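Nicotinate phosphoribosyltransferase (Porphyromonas gingivalis, PDB 2IM5) probably joins nicotinate to the phosphoribosyl group of 5-phospho-alpha-D-ribose 1-diphosphate, with ATP consumed, giving nicotinate ribonucleotide for NAD(+) biosynthesis. Local coordinates at residues F261-D275 with L293-D306. Numbering follows the deposited sequence.
Sequences FSKKHAMLFTSLRHD and LRVDPKIKYIIFSD
Lys300 reaches from the start of strand 301-304 to the last turn of helix 263-268, a worked example of a buried lysine satisfied by a helix end. Bent at chi2 (-62°) and straight beyond, its chain delivers NZ to Phe269 O at 2.9 Å and Ala266 O at 3.0 Å, with a weaker bond to Met267 O; the carbonyl end of the helix would be expected to stabilise the positive charge. On the same helix, Leu293 sets CD1 3.5 Å from Ala266 CB, and at the first turn Lys263 NZ donates to Leu293 O almost in line with the carbonyl. Val295 CG2 lies against Met267 CG.

Between the strands, backbone bonds alternate from Tyr301 N to Thr270 O through to Ser305 N to His274 O. On one face Arg273 and Ile303 run side by side, Arg273 CB 3.4 Å from Ile303 CG2; on the other, the His274 ring crosses Phe304 with planes at 57°, His274 CD2 meeting Phe304 CD1 at the phenyl edge. At the C-terminal ends, Arg273, extended from CG to NE, brings NE to Ser305 OG (2.8 Å), and that hydroxyl donates to Asp275 OD1 from its anti side, tilted out of the carboxylate plane. Thr210 takes Arg273 NH1. Helix 279-292 links these neighbouring parallel strands, a right-handed beta-alpha-beta crossover of the TIM-barrel-like domain of the NAPRTase family.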
loop_
_atom_site.group_PDB
_atom_site.type_symbol
_atom_site.label_atom_id
_atom_site.label_comp_id
_atom_site.label_asym_id
_atom_site.label_seq_id
_atom_site.Cartn_x
_atom_site.Cartn_y
_atom_site.Cartn_z
ATOM N N PHE A 261 -2.114 7.651 21.409
ATOM C CA PHE A 261 -0.764 7.136 21.178
ATOM C C PHE A 261 -0.060 6.962 22.524
ATOM O O PHE A 261 0.196 7.933 23.225
ATOM C CB PHE A 261 -0.002 8.126 20.288
ATOM C CG PHE A 261 1.209 7.550 19.613
ATOM C CD1 PHE A 261 1.316 6.188 19.373
ATOM C CD2 PHE A 261 2.213 8.394 19.140
ATOM C CE1 PHE A 261 2.398 5.670 18.671
ATOM C CE2 PHE A 261 3.299 7.885 18.436
ATOM C CZ PHE A 261 3.392 6.522 18.200
ATOM N N SER A 262 0.247 5.723 22.884
ATOM C CA SER A 262 0.891 5.460 24.167
ATOM C C SER A 262 2.389 5.729 24.130
ATOM O O SER A 262 3.023 5.633 23.084
ATOM C CB SER A 262 0.655 4.011 24.598
ATOM O OG SER A 262 1.477 3.123 23.853
ATOM N N LYS A 263 2.949 6.063 25.283
ATOM C CA LYS A 263 4.375 6.337 25.390
ATOM C C LYS A 263 5.196 5.139 24.913
ATOM O O LYS A 263 6.203 5.299 24.228
ATOM C CB LYS A 263 4.741 6.664 26.840
ATOM C CG LYS A 263 6.180 7.108 27.020
ATOM C CD LYS A 263 6.458 7.528 28.453
ATOM C CE LYS A 263 7.927 7.902 28.642
ATOM N NZ LYS A 263 8.330 9.081 27.821
ATOM N N LYS A 264 4.758 3.940 25.288
ATOM C CA LYS A 264 5.446 2.712 24.899
ATOM C C LYS A 264 5.575 2.579 23.380
ATOM O O LYS A 264 6.662 2.310 22.855
ATOM C CB LYS A 264 4.696 1.505 25.456
ATOM C CG LYS A 264 5.325 0.177 25.115
ATOM C CD LYS A 264 4.577 -0.979 25.787
ATOM C CE LYS A 264 3.134 -1.070 25.323
ATOM N NZ LYS A 264 2.402 -2.154 26.048
ATOM N N HIS A 265 4.463 2.762 22.678
ATOM C CA HIS A 265 4.468 2.669 21.227
ATOM C C HIS A 265 5.228 3.830 20.586
ATOM O O HIS A 265 5.944 3.644 19.603
ATOM C CB HIS A 265 3.031 2.607 20.712
ATOM C CG HIS A 265 2.348 1.313 21.026
ATOM N ND1 HIS A 265 0.978 1.168 21.010
ATOM C CD2 HIS A 265 2.851 0.104 21.373
ATOM C CE1 HIS A 265 0.667 -0.075 21.338
ATOM N NE2 HIS A 265 1.787 -0.740 21.564
ATOM N N ALA A 266 5.072 5.023 21.146
ATOM C CA ALA A 266 5.772 6.184 20.618
ATOM C C ALA A 266 7.286 5.953 20.705
ATOM O O ALA A 266 8.031 6.328 19.806
ATOM C CB ALA A 266 5.385 7.436 21.399
ATOM N N MET A 267 7.728 5.325 21.789
ATOM C CA MET A 267 9.151 5.054 21.987
ATOM C C MET A 267 9.662 3.911 21.120
ATOM O O MET A 267 10.773 3.971 20.590
ATOM C CB MET A 267 9.432 4.724 23.453
ATOM C CG MET A 267 9.255 5.898 24.416
ATOM S SD MET A 267 9.547 5.364 26.101
ATOM C CE MET A 267 8.113 4.538 26.404
ATOM N N LEU A 268 8.845 2.872 20.970
ATOM C CA LEU A 268 9.228 1.705 20.183
ATOM C C LEU A 268 9.222 1.904 18.662
ATOM O O LEU A 268 10.178 1.523 17.984
ATOM C CB LEU A 268 8.328 0.524 20.553
ATOM C CG LEU A 268 8.526 -0.800 19.816
ATOM C CD1 LEU A 268 9.976 -1.244 19.899
ATOM C CD2 LEU A 268 7.620 -1.846 20.446
ATOM N N PHE A 269 8.147 2.469 18.115
ATOM C CA PHE A 269 8.086 2.704 16.672
ATOM C C PHE A 269 9.057 3.821 16.319
ATOM O O PHE A 269 9.161 4.816 17.037
ATOM C CB PHE A 269 6.663 3.069 16.259
ATOM C CG PHE A 269 5.731 1.894 16.244
ATOM C CD1 PHE A 269 5.579 1.130 15.095
ATOM C CD2 PHE A 269 5.051 1.512 17.396
ATOM C CE1 PHE A 269 4.758 -0.011 15.091
ATOM C CE2 PHE A 269 4.235 0.380 17.407
ATOM C CZ PHE A 269 4.086 -0.386 16.253
ATOM N N THR A 270 9.778 3.646 15.218
ATOM C CA THR A 270 10.761 4.642 14.795
ATOM C C THR A 270 10.165 5.709 13.906
ATOM O O THR A 270 10.746 6.776 13.748
ATOM C CB THR A 270 11.919 4.003 14.008
ATOM O OG1 THR A 270 11.393 3.340 12.852
ATOM C CG2 THR A 270 12.670 3.000 14.869
ATOM N N SER A 271 9.006 5.431 13.327
ATOM C CA SER A 271 8.410 6.406 12.435
ATOM C C SER A 271 6.903 6.330 12.243
ATOM O O SER A 271 6.257 5.327 12.562
ATOM C CB SER A 271 9.097 6.306 11.072
ATOM O OG SER A 271 9.084 4.961 10.624
ATOM N N LEU A 272 6.363 7.421 11.710
ATOM C CA LEU A 272 4.944 7.538 11.426
ATOM C C LEU A 272 4.829 7.731 9.926
ATOM O O LEU A 272 5.778 8.158 9.270
ATOM C CB LEU A 272 4.354 8.767 12.120
ATOM C CG LEU A 272 4.627 8.927 13.615
ATOM C CD1 LEU A 272 4.118 10.294 14.077
ATOM C CD2 LEU A 272 3.957 7.798 14.395
ATOM N N ARG A 273 3.673 7.408 9.377
ATOM C CA ARG A 273 3.481 7.602 7.962
ATOM C C ARG A 273 2.347 8.590 7.716
ATOM O O ARG A 273 1.253 8.430 8.247
ATOM C CB ARG A 273 3.175 6.278 7.269
ATOM C CG ARG A 273 2.913 6.454 5.801
ATOM C CD ARG A 273 2.829 5.129 5.088
ATOM N NE ARG A 273 2.289 5.312 3.751
ATOM C CZ ARG A 273 2.021 4.317 2.915
ATOM N NH1 ARG A 273 2.251 3.063 3.284
ATOM N NH2 ARG A 273 1.504 4.579 1.720
ATOM N N HIS A 274 2.630 9.618 6.924
ATOM C CA HIS A 274 1.643 10.635 6.566
ATOM C C HIS A 274 1.081 10.219 5.219
ATOM O O HIS A 274 1.830 10.082 4.258
ATOM C CB HIS A 274 2.307 12.003 6.430
ATOM C CG HIS A 274 1.469 13.004 5.693
ATOM N ND1 HIS A 274 0.372 13.620 6.258
ATOM C CD2 HIS A 274 1.534 13.448 4.415
ATOM C CE1 HIS A 274 -0.205 14.398 5.360
ATOM N NE2 HIS A 274 0.480 14.311 4.231
ATOM N N ASP A 275 -0.231 10.035 5.133
ATOM C CA ASP A 275 -0.818 9.597 3.874
ATOM C C ASP A 275 -2.057 10.368 3.423
ATOM O O ASP A 275 -2.687 10.010 2.429
ATOM C CB ASP A 275 -1.135 8.102 3.955
ATOM C CG ASP A 275 -1.344 7.479 2.592
ATOM O OD1 ASP A 275 -0.453 7.635 1.725
ATOM O OD2 ASP A 275 -2.394 6.832 2.389
ATOM N N LEU A 293 4.613 13.385 25.206
ATOM C CA LEU A 293 5.020 12.085 25.716
ATOM C C LEU A 293 6.483 12.066 26.147
ATOM O O LEU A 293 6.995 11.031 26.568
ATOM C CB LEU A 293 4.799 11.015 24.648
ATOM C CG LEU A 293 3.350 10.725 24.252
ATOM C CD1 LEU A 293 3.326 9.791 23.050
ATOM C CD2 LEU A 293 2.612 10.110 25.440
ATOM N N ARG A 294 7.149 13.209 26.040
ATOM C CA ARG A 294 8.554 13.314 26.405
ATOM C C ARG A 294 9.416 12.362 25.582
ATOM O O ARG A 294 10.303 11.686 26.103
ATOM C CB ARG A 294 8.740 13.048 27.904
ATOM C CG ARG A 294 8.697 14.306 28.768
ATOM C CD ARG A 294 7.468 15.167 28.475
ATOM N NE ARG A 294 7.548 16.481 29.119
ATOM C CZ ARG A 294 6.635 17.440 28.992
ATOM N NH1 ARG A 294 5.559 17.241 28.239
ATOM N NH2 ARG A 294 6.798 18.600 29.619
ATOM N N VAL A 295 9.127 12.312 24.288
ATOM C CA VAL A 295 9.870 11.491 23.347
ATOM C C VAL A 295 10.482 12.496 22.377
ATOM O O VAL A 295 9.813 13.436 21.957
ATOM C CB VAL A 295 8.937 10.519 22.591
ATOM C CG1 VAL A 295 9.686 9.831 21.469
ATOM C CG2 VAL A 295 8.381 9.487 23.557
ATOM N N ASP A 296 11.750 12.306 22.032
ATOM C CA ASP A 296 12.435 13.228 21.140
ATOM C C ASP A 296 12.060 13.038 19.675
ATOM O O ASP A 296 12.470 12.069 19.041
ATOM C CB ASP A 296 13.951 13.086 21.320
ATOM C CG ASP A 296 14.735 14.097 20.500
ATOM O OD1 ASP A 296 14.139 15.097 20.039
ATOM O OD2 ASP A 296 15.955 13.893 20.329
ATOM N N PRO A 297 11.284 13.975 19.114
ATOM C CA PRO A 297 10.864 13.884 17.714
ATOM C C PRO A 297 12.010 13.907 16.716
ATOM O O PRO A 297 11.892 13.378 15.609
ATOM C CB PRO A 297 9.926 15.082 17.552
ATOM C CG PRO A 297 10.439 16.056 18.551
ATOM C CD PRO A 297 10.742 15.191 19.747
ATOM N N LYS A 298 13.123 14.507 17.107
ATOM C CA LYS A 298 14.273 14.596 16.220
ATOM C C LYS A 298 14.889 13.246 15.869
ATOM O O LYS A 298 15.541 13.112 14.835
ATOM C CB LYS A 298 15.324 15.529 16.822
ATOM C CG LYS A 298 14.821 16.954 16.944
ATOM C CD LYS A 298 15.859 17.886 17.541
ATOM C CE LYS A 298 15.315 19.305 17.639
ATOM N NZ LYS A 298 16.354 20.240 18.161
ATOM N N ILE A 299 14.684 12.240 16.713
ATOM C CA ILE A 299 15.232 10.929 16.415
ATOM C C ILE A 299 14.211 10.069 15.667
ATOM O O ILE A 299 14.504 8.939 15.278
ATOM C CB ILE A 299 15.688 10.183 17.698
ATOM C CG1 ILE A 299 14.475 9.807 18.548
ATOM C CG2 ILE A 299 16.650 11.059 18.491
ATOM C CD1 ILE A 299 14.825 9.059 19.823
ATOM N N LYS A 300 13.016 10.608 15.456
ATOM C CA LYS A 300 11.968 9.881 14.747
ATOM C C LYS A 300 11.916 10.305 13.282
ATOM O O LYS A 300 12.483 11.334 12.897
ATOM C CB LYS A 300 10.607 10.136 15.405
ATOM C CG LYS A 300 10.539 9.741 16.875
ATOM C CD LYS A 300 10.780 8.243 17.070
ATOM C CE LYS A 300 10.657 7.865 18.548
ATOM N NZ LYS A 300 10.842 6.400 18.766
ATOM N N TYR A 301 11.225 9.508 12.470
ATOM C CA TYR A 301 11.084 9.781 11.040
ATOM C C TYR A 301 9.616 9.809 10.638
ATOM O O TYR A 301 8.772 9.189 11.277
ATOM C CB TYR A 301 11.733 8.672 10.194
ATOM C CG TYR A 301 13.168 8.342 10.522
ATOM C CD1 TYR A 301 14.200 8.676 9.637
ATOM C CD2 TYR A 301 13.502 7.683 11.707
ATOM C CE1 TYR A 301 15.529 8.357 9.923
ATOM C CE2 TYR A 301 14.830 7.361 12.008
ATOM C CZ TYR A 301 15.836 7.699 11.111
ATOM O OH TYR A 301 17.144 7.376 11.401
ATOM N N ILE A 302 9.325 10.529 9.562
ATOM C CA ILE A 302 7.983 10.559 9.017
ATOM C C ILE A 302 8.145 10.211 7.548
ATOM O O ILE A 302 8.955 10.823 6.845
ATOM C CB ILE A 302 7.309 11.933 9.085
ATOM C CG1 ILE A 302 6.987 12.301 10.528
ATOM C CG2 ILE A 302 6.016 11.901 8.256
ATOM C CD1 ILE A 302 6.357 13.677 10.670
ATOM N N ILE A 303 7.405 9.203 7.102
ATOM C CA ILE A 303 7.443 8.809 5.713
ATOM C C ILE A 303 6.183 9.414 5.096
ATOM O O ILE A 303 5.066 9.073 5.486
ATOM C CB ILE A 303 7.463 7.249 5.561
ATOM C CG1 ILE A 303 7.177 6.855 4.115
ATOM C CG2 ILE A 303 6.472 6.608 6.495
ATOM C CD1 ILE A 303 8.307 7.140 3.177
ATOM N N PHE A 304 6.380 10.340 4.161
ATOM C CA PHE A 304 5.282 11.023 3.481
ATOM C C PHE A 304 5.001 10.288 2.176
ATOM O O PHE A 304 5.919 10.018 1.402
ATOM C CB PHE A 304 5.681 12.472 3.189
ATOM C CG PHE A 304 5.993 13.281 4.425
ATOM C CD1 PHE A 304 4.998 14.008 5.065
ATOM C CD2 PHE A 304 7.293 13.320 4.942
ATOM C CE1 PHE A 304 5.284 14.764 6.195
ATOM C CE2 PHE A 304 7.589 14.074 6.073
ATOM C CZ PHE A 304 6.586 14.798 6.700
ATOM N N SER A 305 3.740 9.975 1.917
ATOM C CA SER A 305 3.402 9.235 0.704
ATOM C C SER A 305 2.091 9.651 0.044
ATOM O O SER A 305 1.525 8.889 -0.746
ATOM C CB SER A 305 3.330 7.745 1.028
ATOM O OG SER A 305 2.318 7.508 1.995
ATOM N N ASP A 306 1.607 10.845 0.356
ATOM C CA ASP A 306 0.352 11.306 -0.226
ATOM C C ASP A 306 0.487 12.003 -1.588
ATOM O O ASP A 306 0.755 13.206 -1.658
ATOM C CB ASP A 306 -0.362 12.226 0.762
ATOM C CG ASP A 306 -1.708 12.696 0.248
ATOM O OD1 ASP A 306 -2.364 11.929 -0.488
ATOM O OD2 ASP A 306 -2.116 13.828 0.592
#